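Local coordinates for peptide-binding protein (Photobacterium damsela subsp. piscicida, PDB 6SQX) that cleaves the peptidoglycan of potentially competing bacteria as a secreted NlpC/P60 endopeptidase, probably with cysteine-type peptidase chemistry, at residues Asn307-Pro312 against Gln436-Pro441; Tyr345-Ala350 against Asn469-Thr474. One frame throughout, in Å; residues are numbered along the deposited sequence.

Interaction 1. Residues Asn307-Pro312 against Gln436-Pro441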
# COMPACT_ATOMS: atom_id res chain seq x y z
N ASN A 307 -5.18 -10.67 10.78
CA ASN A 307 -3.83 -11.09 10.42
C ASN A 307 -2.86 -9.92 10.25
O ASN A 307 -1.63 -10.13 10.30
CB ASN A 307 -3.81 -11.90 9.12
CG ASN A 307 -4.42 -13.28 9.28
OD1 ASN A 307 -4.57 -13.80 10.40
ND2 ASN A 307 -4.74 -13.90 8.17
N TYR A 308 -3.37 -8.70 10.00
CA TYR A 308 -2.49 -7.54 9.84
C TYR A 308 -2.23 -6.79 11.13
O TYR A 308 -1.25 -6.02 11.19
CB TYR A 308 -3.06 -6.53 8.80
CG TYR A 308 -3.05 -7.08 7.39
CD1 TYR A 308 -1.84 -7.26 6.71
CD2 TYR A 308 -4.26 -7.38 6.73
CE1 TYR A 308 -1.82 -7.79 5.43
CE2 TYR A 308 -4.25 -7.92 5.43
CZ TYR A 308 -3.04 -8.11 4.80
OH TYR A 308 -3.01 -8.65 3.53
N ILE A 309 -3.11 -6.95 12.13
CA ILE A 309 -2.96 -6.19 13.36
C ILE A 309 -1.61 -6.49 13.98
O ILE A 309 -1.20 -7.66 14.08
CB ILE A 309 -4.11 -6.49 14.33
CG1 ILE A 309 -5.46 -5.98 13.76
CG2 ILE A 309 -3.79 -5.93 15.72
CD1 ILE A 309 -6.72 -6.35 14.59
N GLY A 310 -0.92 -5.44 14.38
CA GLY A 310 0.41 -5.55 14.94
C GLY A 310 1.54 -5.47 13.93
O GLY A 310 2.72 -5.39 14.35
N MET A 311 1.25 -5.47 12.61
CA MET A 311 2.32 -5.26 11.64
C MET A 311 2.93 -3.87 11.83
O MET A 311 2.18 -2.89 11.93
CB MET A 311 1.70 -5.34 10.26
CG MET A 311 2.69 -4.97 9.16
SD MET A 311 2.08 -5.25 7.46
CE MET A 311 0.56 -4.28 7.45
N PRO A 312 4.24 -3.74 11.96
CA PRO A 312 4.83 -2.40 12.11
C PRO A 312 4.45 -1.50 10.94
O PRO A 312 4.25 -1.96 9.81
CB PRO A 312 6.35 -2.67 12.12
CG PRO A 312 6.49 -4.12 12.49
CD PRO A 312 5.26 -4.81 11.95
N GLN A 436 2.00 0.83 14.34
CA GLN A 436 1.58 -0.53 13.98
C GLN A 436 0.15 -0.47 13.49
O GLN A 436 -0.60 0.44 13.86
CB GLN A 436 1.68 -1.54 15.16
CG GLN A 436 0.92 -1.10 16.40
CD GLN A 436 0.88 -2.16 17.50
OE1 GLN A 436 0.42 -3.27 17.27
NE2 GLN A 436 1.35 -1.81 18.69
N THR A 437 -0.22 -1.45 12.66
CA THR A 437 -1.60 -1.56 12.21
C THR A 437 -2.50 -1.93 13.38
O THR A 437 -2.21 -2.89 14.13
CB THR A 437 -1.71 -2.62 11.09
OG1 THR A 437 -1.12 -2.08 9.88
CG2 THR A 437 -3.14 -3.04 10.77
N LEU A 438 -3.62 -1.23 13.52
CA LEU A 438 -4.56 -1.44 14.61
C LEU A 438 -5.97 -1.12 14.16
O LEU A 438 -6.18 -0.40 13.17
CB LEU A 438 -4.30 -0.52 15.80
CG LEU A 438 -3.02 -0.71 16.59
CD1 LEU A 438 -2.97 0.41 17.63
CD2 LEU A 438 -2.97 -2.08 17.29
N ILE A 439 -6.95 -1.62 14.91
CA ILE A 439 -8.29 -1.03 14.90
C ILE A 439 -8.31 0.08 15.93
O ILE A 439 -7.92 -0.14 17.08
CB ILE A 439 -9.38 -2.08 15.21
CG1 ILE A 439 -9.31 -3.23 14.20
CG2 ILE A 439 -10.78 -1.43 15.20
CD1 ILE A 439 -10.07 -4.45 14.66
N THR A 440 -8.66 1.31 15.54
CA THR A 440 -8.60 2.43 16.47
C THR A 440 -9.87 3.26 16.38
O THR A 440 -10.58 3.23 15.37
CB THR A 440 -7.42 3.36 16.15
OG1 THR A 440 -7.68 4.04 14.91
CG2 THR A 440 -6.12 2.64 16.02
N PRO A 441 -10.16 4.07 17.41
CA PRO A 441 -11.12 5.18 17.22
C PRO A 441 -10.65 6.03 16.04
O PRO A 441 -9.46 6.11 15.76
CB PRO A 441 -11.01 5.97 18.53
CG PRO A 441 -10.55 4.91 19.56
CD PRO A 441 -9.55 4.09 18.76
O HOH W 1 1.48 -1.38 9.30
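A type II beta turn, Tyr-308 to Met-311, meets Gln-436 and Thr-437 where the chain enters strand 438-441, an outer strand of the six-stranded antiparallel sheet in the NlpC/P60 part of the protein. The turn follows helix 298-308 and is closed by Met-311 N on Tyr-308 O (2.9 Å). Gly-310 holds its third position, where the phi of 90° suits glycine. Two backbone bonds tie the turn to Thr-437. Gly-310 N reaches Thr-437 O at 2.9 Å with a nearly straight N-H...O angle of 176°, while Thr-437 N donates to Met-311 O, also at 2.9 Å. Thr-437 sends its side chain into the turn: with chi1 at -73° OG1 lies beside the backbone N, which leaves the methyl CG2 anti to it, 3.6 Å from Tyr-308 O, and OG1 sits 2.8 Å from water 1. That water also approaches Met-311 O. On the flank, Ile-309 CD1 meets Ile-439 CD1 at 3.9 Å, methyl against methyl. Gln-436 OE1 comes within 3.3 Å of Gly-310 CA. Leu-327 of helix 326-334 and Phe-414 of strand 408-415 pack on Thr-437 and Tyr-308. With both backbone polar atoms of Thr-437 paired to the turn, the position of the turn is probably set mainly by main-chain bonds, and the isoleucine pair adds an apolar contact beside them.

Interaction 2. Residues Tyr345-Ala350 against Asn469-Thr474; sequences YQANYA and NTTLLT. With EDO (1,2-ethanediol), chain F.
Thr-471 faces helix 343-349, and its hydroxyl closes on a main-chain carbonyl there: OG1 donates to Ala-347 O at 2.7 Å. The hydroxyl arrives in the carbonyl plane, with a C=O...O angle of 122°, which places it on a lone pair. With chi1 at -52°, OG1 lies beside the backbone N of Thr-471, and the methyl CG2, the other branch, takes the place beside the carbonyl carbon. Both branches thus meet the helix together, CG2 resting 3.4 Å from the same Ala-347 O and somewhat farther from Gln-346 O. Gln-346 O itself accepts the backbone N-H of Ala-350 (3.0 Å). The polar end of Gln-346 turns elsewhere, its NE2 bonding to Pro-340 O and Ser-325 O.

A second touch lies three residues on in one segment and two in the other. The short side chain of Ala-350 presents its CB to one branch of Leu-473, CD2, at 3.6 Å; Leu-473 also packs on Phe-332 of helix 326-334. Beside this pair a 1,2-ethanediol, probably from the crystallisation liquor, donates from O2 to Ala-350 O at 2.7 Å and bonds as well to Thr-476 OG1.

Strand 467-472 runs between strands 353-355 and 382-387, so the contact lays helix 343-349 against the sheet in the NlpC/P60 part of the fold. The buried hydroxyl of Thr-471 is satisfied by a main-chain carbonyl, and the apolar contact of Ala-350 with Leu-473 lies separately beside it.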
# COMPACT_ATOMS: atom_id res chain seq x y z
N TYR A 345 -4.92 9.30 -4.00
CA TYR A 345 -5.57 8.66 -5.12
C TYR A 345 -6.67 7.71 -4.67
O TYR A 345 -7.68 7.56 -5.36
CB TYR A 345 -4.54 7.99 -6.04
CG TYR A 345 -3.69 9.03 -6.74
CD1 TYR A 345 -4.15 9.63 -7.91
CD2 TYR A 345 -2.45 9.42 -6.24
CE1 TYR A 345 -3.38 10.60 -8.55
CE2 TYR A 345 -1.67 10.37 -6.87
CZ TYR A 345 -2.15 10.97 -8.02
OH TYR A 345 -1.41 11.92 -8.65
N GLN A 346 -6.49 7.05 -3.51
CA GLN A 346 -7.58 6.24 -2.97
C GLN A 346 -8.79 7.12 -2.66
O GLN A 346 -9.92 6.82 -3.09
CB GLN A 346 -7.12 5.49 -1.70
CG GLN A 346 -6.06 4.43 -2.01
CD GLN A 346 -5.58 3.70 -0.79
OE1 GLN A 346 -5.82 4.13 0.34
NE2 GLN A 346 -4.86 2.62 -1.01
N ALA A 347 -8.55 8.23 -1.94
CA ALA A 347 -9.66 9.08 -1.52
C ALA A 347 -10.41 9.66 -2.70
O ALA A 347 -11.63 9.79 -2.65
CB ALA A 347 -9.14 10.22 -0.65
N ASN A 348 -9.70 10.01 -3.78
CA ASN A 348 -10.31 10.69 -4.91
C ASN A 348 -10.76 9.77 -6.03
O ASN A 348 -11.66 10.14 -6.80
CB ASN A 348 -9.36 11.77 -5.41
CG ASN A 348 -9.36 12.97 -4.50
OD1 ASN A 348 -10.18 13.88 -4.66
ND2 ASN A 348 -8.43 13.00 -3.54
N TYR A 349 -10.17 8.58 -6.18
CA TYR A 349 -10.43 7.76 -7.35
C TYR A 349 -10.96 6.37 -7.05
O TYR A 349 -11.30 5.64 -7.99
CB TYR A 349 -9.18 7.64 -8.25
CG TYR A 349 -8.75 9.01 -8.77
CD1 TYR A 349 -9.41 9.62 -9.84
CD2 TYR A 349 -7.70 9.70 -8.18
CE1 TYR A 349 -9.04 10.87 -10.26
CE2 TYR A 349 -7.35 10.96 -8.59
CZ TYR A 349 -8.01 11.53 -9.65
OH TYR A 349 -7.64 12.79 -10.08
N ALA A 350 -11.03 5.97 -5.78
CA ALA A 350 -11.70 4.72 -5.49
C ALA A 350 -13.21 4.87 -5.39
O ALA A 350 -13.93 3.86 -5.31
CB ALA A 350 -11.14 4.11 -4.19
N ASN A 469 -12.41 13.52 4.83
CA ASN A 469 -13.23 13.06 3.71
C ASN A 469 -13.68 11.64 3.95
O ASN A 469 -13.01 10.88 4.64
CB ASN A 469 -12.46 13.02 2.37
CG ASN A 469 -11.56 14.22 2.18
OD1 ASN A 469 -12.05 15.33 1.91
ND2 ASN A 469 -10.26 14.03 2.32
N THR A 470 -14.79 11.26 3.35
CA THR A 470 -15.20 9.87 3.25
C THR A 470 -15.35 9.51 1.78
O THR A 470 -15.80 10.34 0.97
CB THR A 470 -16.52 9.57 3.99
OG1 THR A 470 -17.55 10.44 3.52
CG2 THR A 470 -16.34 9.74 5.51
N THR A 471 -15.00 8.28 1.44
CA THR A 471 -15.11 7.78 0.06
C THR A 471 -15.72 6.38 0.11
O THR A 471 -15.09 5.45 0.62
CB THR A 471 -13.73 7.74 -0.61
OG1 THR A 471 -13.08 9.02 -0.48
CG2 THR A 471 -13.84 7.31 -2.09
N LEU A 472 -16.92 6.21 -0.43
CA LEU A 472 -17.50 4.88 -0.54
C LEU A 472 -16.79 4.09 -1.63
O LEU A 472 -16.52 4.62 -2.70
CB LEU A 472 -18.96 5.00 -0.97
CG LEU A 472 -19.96 5.51 0.05
CD1 LEU A 472 -21.37 5.55 -0.60
CD2 LEU A 472 -19.93 4.61 1.25
N LEU A 473 -16.57 2.79 -1.40
CA LEU A 473 -15.98 1.93 -2.41
C LEU A 473 -17.02 1.23 -3.27
O LEU A 473 -16.69 0.75 -4.36
CB LEU A 473 -15.13 0.85 -1.74
CG LEU A 473 -13.98 1.38 -0.90
CD1 LEU A 473 -13.23 0.18 -0.33
CD2 LEU A 473 -13.02 2.24 -1.75
N THR A 474 -18.28 1.20 -2.84
CA THR A 474 -19.30 0.37 -3.45
C THR A 474 -19.63 0.78 -4.88
O THR A 474 -20.36 0.05 -5.57
CB THR A 474 -20.54 0.37 -2.57
OG1 THR A 474 -20.85 1.72 -2.18
CG2 THR A 474 -20.29 -0.48 -1.32
C1 EDO F . -14.34 -0.55 -6.17
O1 EDO F . -13.97 -1.15 -7.42
C2 EDO F . -13.20 0.28 -5.62
O2 EDO F . -13.07 1.51 -6.36

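How the interactions relate
From the N terminus the chain passes 307-312, then 345-350, then 436-441 and finally 469-474, so the two interactions cross: each loop encloses one segment of the other. Interaction 1 closes a span of 123 residues, bringing the start of strand 438-441 back to the turn that follows helix 298-308. Interaction 2 closes one of 118, bringing strand 467-472 back to helix 343-349. Both strands belong to the same six-stranded sheet, 438-441 lying at one edge and 467-472 next to the opposite edge strand, 353-355. The contacts do not touch; their centres are 21 Å apart and their nearest atoms about 12 Å. Helix 326-334 packs on residues of both, linking them indirectly.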